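Local structure of CCMAN5 (Cellulosimicrobium cellulans, 2XSG) at residues Tyr347-Phe357 with Ser400-Val411. The protein is a bacterial family 92 glycoside hydrolase, an alpha-mannosidase that probably uncaps mannose-6-phosphate on yeast-type glycans and carries a calcium ion. Residues are numbered along the deposited sequence; the frame is centred on the assembly and turned at random.
Sequences YYDSWATWDDF and SVPTVRWERSSV. With B3P (2-[3-(2-hydroxy-1,1-dihydroxymethyl-ethylamino)-propylamino]-2-hydroxymethyl-propane-1,3-diol), chain D.
Ser-400 OG donates a hydrogen bond to Asp-349 OD2, 2.6 Å away, on its anti lone pair, where two loops leading into helices 353-366 and 409-418 of the (alpha/alpha)6-barrel catalytic domain of family 92 begin to run side by side. Val-401 puts CG2 against the same carboxylate, and the Pro-402 carbonyl accepts a hydrogen bond from Ser-350 OG. At Thr-403, OG1 lies anti to the backbone N (chi1 -164°) and accepts an almost straight bond from Trp-351 N. The two chains then form a single parallel beta bridge, Ala-352 with Arg-405: Trp-351 O receives both Val-404 N and Arg-405 N, each at 2.9 Å, and Arg-405 O takes Thr-353 N.

Arg-405 lays its guanidinium flat over one face of the Trp-354 indole, planes 6° apart, a cation-pi stack with CZ 3.8 Å from the centroid of the five-membered ring. Its NH1 and Asp-355 OD1 both bind O3 of the buffer molecule B3P. Asp-355 also lies near the calcium ion, so this end of the contact faces what is probably the active-site pocket. Trp-406 packs CD1 on Trp-351 CB. Glu-407 holds the Arg-405 guanidinium in a side-on salt bridge, OE1 on NE and OE2 on NH2. Arg-408 rests its CG near Phe-357 CD2; its NH1 and Trp-354 NE1 share Gln-460. A water bridges Ser-409 OG, at 2.7 Å, to Thr-353 OG1.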
ATOM      1  N   TYR A 347       6.750 -13.432  10.062  1.00  6.42           N
ATOM      2  CA  TYR A 347       5.435 -12.871  10.348  1.00  5.52           C
ATOM      3  C   TYR A 347       5.399 -11.407   9.896  1.00  5.34           C
ATOM      4  O   TYR A 347       6.202 -10.582  10.342  1.00  5.45           O
ATOM      5  CB  TYR A 347       5.093 -13.008  11.836  1.00  5.79           C
ATOM      6  CG  TYR A 347       3.757 -12.432  12.228  1.00  5.44           C
ATOM      7  CD1 TYR A 347       2.572 -13.104  11.931  1.00  5.66           C
ATOM      8  CD2 TYR A 347       3.673 -11.212  12.895  1.00  5.95           C
ATOM      9  CE1 TYR A 347       1.330 -12.567  12.285  1.00  5.38           C
ATOM     10  CE2 TYR A 347       2.435 -10.683  13.266  1.00  6.15           C
ATOM     11  CZ  TYR A 347       1.269 -11.372  12.963  1.00  4.91           C
ATOM     12  OH  TYR A 347       0.042 -10.850  13.321  1.00  3.83           O
ATOM     13  N   TYR A 348       4.464 -11.110   9.004  1.00  4.51           N
ATOM     14  CA  TYR A 348       4.179  -9.751   8.578  1.00  4.55           C
ATOM     15  C   TYR A 348       2.870  -9.253   9.203  1.00  4.16           C
ATOM     16  O   TYR A 348       1.974 -10.047   9.534  1.00  3.79           O
ATOM     17  CB  TYR A 348       4.114  -9.680   7.039  1.00  4.53           C
ATOM     18  CG  TYR A 348       5.441 -10.039   6.406  1.00  4.97           C
ATOM     19  CD1 TYR A 348       5.764 -11.368   6.087  1.00  3.38           C
ATOM     20  CD2 TYR A 348       6.395  -9.055   6.173  1.00  5.65           C
ATOM     21  CE1 TYR A 348       7.007 -11.684   5.528  1.00  3.24           C
ATOM     22  CE2 TYR A 348       7.619  -9.360   5.637  1.00  4.43           C
ATOM     23  CZ  TYR A 348       7.921 -10.667   5.315  1.00  4.37           C
ATOM     24  OH  TYR A 348       9.159 -10.911   4.785  1.00  5.27           O
ATOM     25  N   ASP A 349       2.790  -7.933   9.369  1.00  3.74           N
ATOM     26  CA  ASP A 349       1.640  -7.268   9.962  1.00  3.32           C
ATOM     27  C   ASP A 349       1.547  -5.851   9.403  1.00  3.66           C
ATOM     28  O   ASP A 349       2.549  -5.314   8.894  1.00  3.83           O
ATOM     29  CB  ASP A 349       1.782  -7.245  11.484  1.00  3.09           C
ATOM     30  CG  ASP A 349       0.478  -6.917  12.207  1.00  3.25           C
ATOM     31  OD1 ASP A 349      -0.592  -6.784  11.560  1.00  2.86           O
ATOM     32  OD2 ASP A 349       0.536  -6.756  13.446  1.00  4.01           O
ATOM     33  N   SER A 350       0.351  -5.279   9.509  1.00  3.02           N
ATOM     34  CA  SER A 350      -0.033  -3.929   9.029  1.00  3.95           C
ATOM     35  C   SER A 350      -0.876  -4.050   7.781  1.00  3.69           C
ATOM     36  O   SER A 350      -0.356  -4.205   6.689  1.00  4.39           O
ATOM     37  CB  SER A 350       1.146  -3.004   8.756  1.00  3.87           C
ATOM     38  OG  SER A 350       0.667  -1.692   8.515  1.00  4.30           O
ATOM     39  N   TRP A 351      -2.184  -3.989   7.954  1.00  3.90           N
ATOM     40  CA  TRP A 351      -3.105  -4.379   6.898  1.00  3.88           C
ATOM     41  C   TRP A 351      -4.056  -3.236   6.574  1.00  3.55           C
ATOM     42  O   TRP A 351      -4.421  -2.473   7.453  1.00  3.92           O
ATOM     43  CB  TRP A 351      -3.898  -5.592   7.361  1.00  3.73           C
ATOM     44  CG  TRP A 351      -3.031  -6.763   7.798  1.00  4.59           C
ATOM     45  CD1 TRP A 351      -2.648  -7.069   9.066  1.00  4.39           C
ATOM     46  CD2 TRP A 351      -2.465  -7.768   6.951  1.00  4.96           C
ATOM     47  NE1 TRP A 351      -1.859  -8.210   9.067  1.00  5.87           N
ATOM     48  CE2 TRP A 351      -1.735  -8.654   7.778  1.00  5.18           C
ATOM     49  CE3 TRP A 351      -2.509  -8.008   5.568  1.00  5.76           C
ATOM     50  CZ2 TRP A 351      -1.069  -9.772   7.274  1.00  5.89           C
ATOM     51  CZ3 TRP A 351      -1.826  -9.116   5.059  1.00  5.32           C
ATOM     52  CH2 TRP A 351      -1.110  -9.979   5.913  1.00  7.05           C
ATOM     53  N   ALA A 352      -4.416  -3.095   5.300  1.00  3.97           N
ATOM     54  CA  ALA A 352      -5.415  -2.123   4.866  1.00  3.39           C
ATOM     55  C   ALA A 352      -6.201  -2.825   3.767  1.00  3.86           C
ATOM     56  O   ALA A 352      -6.365  -2.307   2.662  1.00  3.74           O
ATOM     57  CB  ALA A 352      -4.760  -0.873   4.333  1.00  3.71           C
ATOM     58  N   THR A 353      -6.684  -4.015   4.092  1.00  3.58           N
ATOM     59  CA  THR A 353      -7.118  -4.958   3.083  1.00  3.82           C
ATOM     60  C   THR A 353      -8.403  -4.569   2.329  1.00  3.68           C
ATOM     61  O   THR A 353      -8.599  -5.010   1.196  1.00  3.89           O
ATOM     62  CB  THR A 353      -7.140  -6.367   3.701  1.00  4.28           C
ATOM     63  OG1 THR A 353      -5.891  -6.554   4.387  1.00  5.44           O
ATOM     64  CG2 THR A 353      -7.303  -7.459   2.631  1.00  2.44           C
ATOM     65  N   TRP A 354      -9.245  -3.730   2.932  1.00  3.55           N
ATOM     66  CA  TRP A 354     -10.422  -3.160   2.241  1.00  4.26           C
ATOM     67  C   TRP A 354      -9.993  -2.404   0.967  1.00  4.39           C
ATOM     68  O   TRP A 354     -10.642  -2.516  -0.077  1.00  3.46           O
ATOM     69  CB  TRP A 354     -11.173  -2.215   3.181  1.00  4.59           C
ATOM     70  CG  TRP A 354     -12.532  -1.746   2.724  1.00  7.00           C
ATOM     71  CD1 TRP A 354     -13.737  -2.345   2.993  1.00  8.38           C
ATOM     72  CD2 TRP A 354     -12.835  -0.560   1.971  1.00  9.98           C
ATOM     73  NE1 TRP A 354     -14.765  -1.619   2.426  1.00 11.93           N
ATOM     74  CE2 TRP A 354     -14.242  -0.513   1.810  1.00 11.65           C
ATOM     75  CE3 TRP A 354     -12.059   0.464   1.416  1.00 12.81           C
ATOM     76  CZ2 TRP A 354     -14.889   0.516   1.103  1.00 14.40           C
ATOM     77  CZ3 TRP A 354     -12.700   1.489   0.708  1.00 13.24           C
ATOM     78  CH2 TRP A 354     -14.104   1.503   0.559  1.00 15.08           C
ATOM     79  N   ASP A 355      -8.883  -1.666   1.064  1.00  4.30           N
ATOM     80  CA  ASP A 355      -8.314  -0.947  -0.085  1.00  4.99           C
ATOM     81  C   ASP A 355      -7.404  -1.791  -0.952  1.00  5.09           C
ATOM     82  O   ASP A 355      -7.386  -1.633  -2.172  1.00  5.66           O
ATOM     83  CB  ASP A 355      -7.486   0.285   0.358  1.00  4.84           C
ATOM     84  CG  ASP A 355      -8.234   1.196   1.285  1.00  4.74           C
ATOM     85  OD1 ASP A 355      -7.806   1.360   2.457  1.00  4.51           O
ATOM     86  OD2 ASP A 355      -9.244   1.764   0.843  1.00  7.20           O
ATOM     87  N   ASP A 356      -6.614  -2.661  -0.336  1.00  5.29           N
ATOM     88  CA  ASP A 356      -5.460  -3.195  -1.054  1.00  5.97           C
ATOM     89  C   ASP A 356      -5.505  -4.640  -1.523  1.00  5.46           C
ATOM     90  O   ASP A 356      -4.503  -5.138  -2.038  1.00  5.82           O
ATOM     91  CB  ASP A 356      -4.164  -2.938  -0.262  1.00  6.01           C
ATOM     92  CG  ASP A 356      -3.957  -3.915   0.870  1.00  8.59           C
ATOM     93  OD1 ASP A 356      -4.783  -4.850   1.041  1.00 10.13           O
ATOM     94  OD2 ASP A 356      -2.955  -3.733   1.606  1.00  9.98           O
ATOM     95  N   PHE A 357      -6.640  -5.306  -1.338  1.00  5.07           N
ATOM     96  CA  PHE A 357      -6.693  -6.765  -1.497  1.00  5.02           C
ATOM     97  C   PHE A 357      -6.156  -7.300  -2.830  1.00  4.46           C
ATOM     98  O   PHE A 357      -5.542  -8.360  -2.856  1.00  3.77           O
ATOM     99  CB  PHE A 357      -8.092  -7.348  -1.154  1.00  5.39           C
ATOM    100  CG  PHE A 357      -9.188  -7.021  -2.155  1.00  5.95           C
ATOM    101  CD1 PHE A 357      -9.537  -7.943  -3.162  1.00  7.59           C
ATOM    102  CD2 PHE A 357      -9.910  -5.843  -2.058  1.00  4.63           C
ATOM    103  CE1 PHE A 357     -10.567  -7.668  -4.077  1.00  6.98           C
ATOM    104  CE2 PHE A 357     -10.948  -5.545  -2.975  1.00  6.45           C
ATOM    105  CZ  PHE A 357     -11.273  -6.459  -3.986  1.00  6.79           C
ATOM    106  N   SER A 400       0.478  -5.107  16.801  1.00  3.30           N
ATOM    107  CA  SER A 400       1.942  -5.203  16.975  1.00  3.42           C
ATOM    108  C   SER A 400       2.718  -4.134  16.210  1.00  3.36           C
ATOM    109  O   SER A 400       3.890  -3.892  16.503  1.00  3.59           O
ATOM    110  CB  SER A 400       2.460  -6.618  16.624  1.00  3.38           C
ATOM    111  OG  SER A 400       2.486  -6.857  15.227  1.00  2.45           O
ATOM    112  N   VAL A 401       2.048  -3.512  15.236  1.00  3.11           N
ATOM    113  CA  VAL A 401       2.606  -2.454  14.370  1.00  2.51           C
ATOM    114  C   VAL A 401       1.433  -1.537  13.994  1.00  3.07           C
ATOM    115  O   VAL A 401       0.277  -1.964  14.110  1.00  2.79           O
ATOM    116  CB  VAL A 401       3.204  -3.026  13.066  1.00  3.00           C
ATOM    117  CG1 VAL A 401       4.402  -3.944  13.345  1.00  3.01           C
ATOM    118  CG2 VAL A 401       2.134  -3.762  12.248  1.00  2.31           C
ATOM    119  N   PRO A 402       1.707  -0.284  13.546  1.00  3.01           N
ATOM    120  CA  PRO A 402       0.605   0.526  13.059  1.00  3.03           C
ATOM    121  C   PRO A 402      -0.118  -0.233  11.967  1.00  2.95           C
ATOM    122  O   PRO A 402       0.516  -0.927  11.160  1.00  2.34           O
ATOM    123  CB  PRO A 402       1.284   1.781  12.486  1.00  3.16           C
ATOM    124  CG  PRO A 402       2.722   1.555  12.549  1.00  3.44           C
ATOM    125  CD  PRO A 402       2.987   0.445  13.506  1.00  3.56           C
ATOM    126  N   THR A 403      -1.440  -0.130  11.964  1.00  3.00           N
ATOM    127  CA  THR A 403      -2.251  -0.930  11.050  1.00  2.63           C
ATOM    128  C   THR A 403      -3.553  -0.199  10.722  1.00  2.70           C
ATOM    129  O   THR A 403      -3.850   0.856  11.298  1.00  2.73           O
ATOM    130  CB  THR A 403      -2.498  -2.328  11.641  1.00  2.74           C
ATOM    131  OG1 THR A 403      -2.967  -3.226  10.623  1.00  2.00           O
ATOM    132  CG2 THR A 403      -3.495  -2.269  12.826  1.00  3.53           C
ATOM    133  N   VAL A 404      -4.321  -0.728   9.777  1.00  2.53           N
ATOM    134  CA  VAL A 404      -5.491   0.013   9.299  1.00  2.59           C
ATOM    135  C   VAL A 404      -6.784  -0.784   9.456  1.00  2.46           C
ATOM    136  O   VAL A 404      -7.562  -0.503  10.343  1.00  2.47           O
ATOM    137  CB  VAL A 404      -5.326   0.485   7.849  1.00  2.82           C
ATOM    138  CG1 VAL A 404      -6.463   1.443   7.453  1.00  2.76           C
ATOM    139  CG2 VAL A 404      -3.957   1.153   7.653  1.00  2.67           C
ATOM    140  N   ARG A 405      -7.004  -1.765   8.583  1.00  2.45           N
ATOM    141  CA  ARG A 405      -8.316  -2.426   8.472  1.00  2.87           C
ATOM    142  C   ARG A 405      -8.166  -3.779   7.760  1.00  2.93           C
ATOM    143  O   ARG A 405      -7.161  -4.017   7.079  1.00  2.80           O
ATOM    144  CB  ARG A 405      -9.335  -1.516   7.761  1.00  2.48           C
ATOM    145  CG  ARG A 405      -9.002  -1.195   6.299  1.00  3.18           C
ATOM    146  CD  ARG A 405      -9.924  -0.135   5.703  1.00  3.29           C
ATOM    147  NE  ARG A 405     -11.347  -0.405   5.871  1.00  2.00           N
ATOM    148  CZ  ARG A 405     -12.326   0.394   5.457  1.00  2.00           C
ATOM    149  NH1 ARG A 405     -12.049   1.504   4.807  1.00  2.22           N
ATOM    150  NH2 ARG A 405     -13.591   0.055   5.660  1.00  2.00           N
ATOM    151  N   TRP A 406      -9.149  -4.666   7.926  1.00  3.22           N
ATOM    152  CA  TRP A 406      -8.944  -6.083   7.609  1.00  3.31           C
ATOM    153  C   TRP A 406      -9.995  -6.702   6.702  1.00  3.53           C
ATOM    154  O   TRP A 406      -9.917  -7.884   6.398  1.00  4.03           O
ATOM    155  CB  TRP A 406      -8.826  -6.900   8.907  1.00  3.91           C
ATOM    156  CG  TRP A 406      -7.797  -6.348   9.870  1.00  3.67           C
ATOM    157  CD1 TRP A 406      -6.452  -6.627   9.890  1.00  3.53           C
ATOM    158  CD2 TRP A 406      -8.028  -5.403  10.921  1.00  2.77           C
ATOM    159  NE1 TRP A 406      -5.832  -5.918  10.902  1.00  2.95           N
ATOM    160  CE2 TRP A 406      -6.776  -5.162  11.550  1.00  3.93           C
ATOM    161  CE3 TRP A 406      -9.170  -4.734  11.397  1.00  3.12           C
ATOM    162  CZ2 TRP A 406      -6.637  -4.279  12.625  1.00  3.69           C
ATOM    163  CZ3 TRP A 406      -9.033  -3.857  12.472  1.00  2.63           C
ATOM    164  CH2 TRP A 406      -7.774  -3.631  13.064  1.00  4.40           C
ATOM    165  N   GLU A 407     -10.965  -5.917   6.251  1.00  4.11           N
ATOM    166  CA  GLU A 407     -11.993  -6.441   5.347  1.00  4.40           C
ATOM    167  C   GLU A 407     -11.357  -7.021   4.092  1.00  4.27           C
ATOM    168  O   GLU A 407     -10.333  -6.524   3.641  1.00  3.94           O
ATOM    169  CB  GLU A 407     -13.004  -5.358   4.943  1.00  4.65           C
ATOM    170  CG  GLU A 407     -13.766  -4.705   6.087  1.00  5.41           C
ATOM    171  CD  GLU A 407     -13.171  -3.369   6.517  1.00  5.62           C
ATOM    172  OE1 GLU A 407     -11.963  -3.130   6.309  1.00  4.32           O
ATOM    173  OE2 GLU A 407     -13.930  -2.556   7.075  1.00  7.73           O
ATOM    174  N   ARG A 408     -11.992  -8.050   3.521  1.00  3.80           N
ATOM    175  CA  ARG A 408     -11.528  -8.738   2.302  1.00  3.53           C
ATOM    176  C   ARG A 408     -10.395  -9.726   2.572  1.00  3.59           C
ATOM    177  O   ARG A 408      -9.912 -10.366   1.633  1.00  3.31           O
ATOM    178  CB  ARG A 408     -11.115  -7.777   1.164  1.00  3.55           C
ATOM    179  CG  ARG A 408     -12.112  -6.672   0.767  1.00  5.66           C
ATOM    180  CD  ARG A 408     -13.455  -7.183   0.248  1.00  5.80           C
ATOM    181  NE  ARG A 408     -14.438  -7.325   1.326  1.00  9.27           N
ATOM    182  CZ  ARG A 408     -15.177  -6.340   1.836  1.00 10.33           C
ATOM    183  NH1 ARG A 408     -15.057  -5.097   1.381  1.00 11.00           N
ATOM    184  NH2 ARG A 408     -16.033  -6.595   2.824  1.00 10.00           N
ATOM    185  N   SER A 409      -9.965  -9.856   3.834  1.00  3.07           N
ATOM    186  CA  SER A 409      -8.948 -10.873   4.186  1.00  3.56           C
ATOM    187  C   SER A 409      -9.318 -12.272   3.671  1.00  3.26           C
ATOM    188  O   SER A 409      -8.440 -13.022   3.261  1.00  3.79           O
ATOM    189  CB  SER A 409      -8.718 -10.948   5.704  1.00  3.33           C
ATOM    190  OG  SER A 409      -8.049  -9.800   6.197  1.00  3.43           O
ATOM    191  N   SER A 410     -10.608 -12.624   3.712  1.00  3.66           N
ATOM    192  CA  SER A 410     -11.052 -13.961   3.240  1.00  4.17           C
ATOM    193  C   SER A 410     -10.710 -14.177   1.766  1.00  3.89           C
ATOM    194  O   SER A 410     -10.452 -15.308   1.329  1.00  3.79           O
ATOM    195  CB  SER A 410     -12.559 -14.181   3.472  1.00  4.04           C
ATOM    196  OG  SER A 410     -13.351 -13.398   2.571  1.00  5.25           O
ATOM    197  N   VAL A 411     -10.706 -13.083   1.009  1.00  3.49           N
ATOM    198  CA  VAL A 411     -10.426 -13.122  -0.426  1.00  3.23           C
ATOM    199  C   VAL A 411      -8.940 -13.358  -0.630  1.00  2.99           C
ATOM    200  O   VAL A 411      -8.553 -14.147  -1.484  1.00  2.77           O
ATOM    201  CB  VAL A 411     -10.877 -11.807  -1.108  1.00  3.63           C
ATOM    202  CG1 VAL A 411     -10.477 -11.775  -2.598  1.00  3.51           C
ATOM    203  CG2 VAL A 411     -12.422 -11.637  -0.946  1.00  2.87           C
TER
HETATM  204  C1  B3P D1773     -11.771   6.461   5.572  1.00 13.88           C
HETATM  205  C2  B3P D1773     -11.072   5.197   5.073  1.00 11.19           C
HETATM  206  C3  B3P D1773     -12.568   7.187   4.496  1.00 15.65           C
HETATM  207  N2  B3P D1773      -9.731   5.398   4.499  1.00  5.77           N
HETATM  208  C8  B3P D1773      -8.551   4.716   4.998  1.00  5.57           C
HETATM  209  C9  B3P D1773      -7.420   4.874   3.971  1.00  5.23           C
HETATM  210  C10 B3P D1773      -8.129   5.345   6.323  1.00  4.49           C
HETATM  211  C11 B3P D1773      -8.857   3.236   5.239  1.00  4.98           C
HETATM  212  O1  B3P D1773      -6.126   4.665   4.576  1.00  5.51           O
HETATM  213  O2  B3P D1773      -7.908   6.736   6.100  1.00  3.64           O
HETATM  214  O3  B3P D1773      -9.497   2.655   4.098  1.00  6.54           O
HETATM  215  O   HOH W   1      -6.034  -8.025   6.550  1.00  6.37           O
HETATM  216  O   HOH W   2     -13.431  -3.434  -0.478  1.00 17.44           O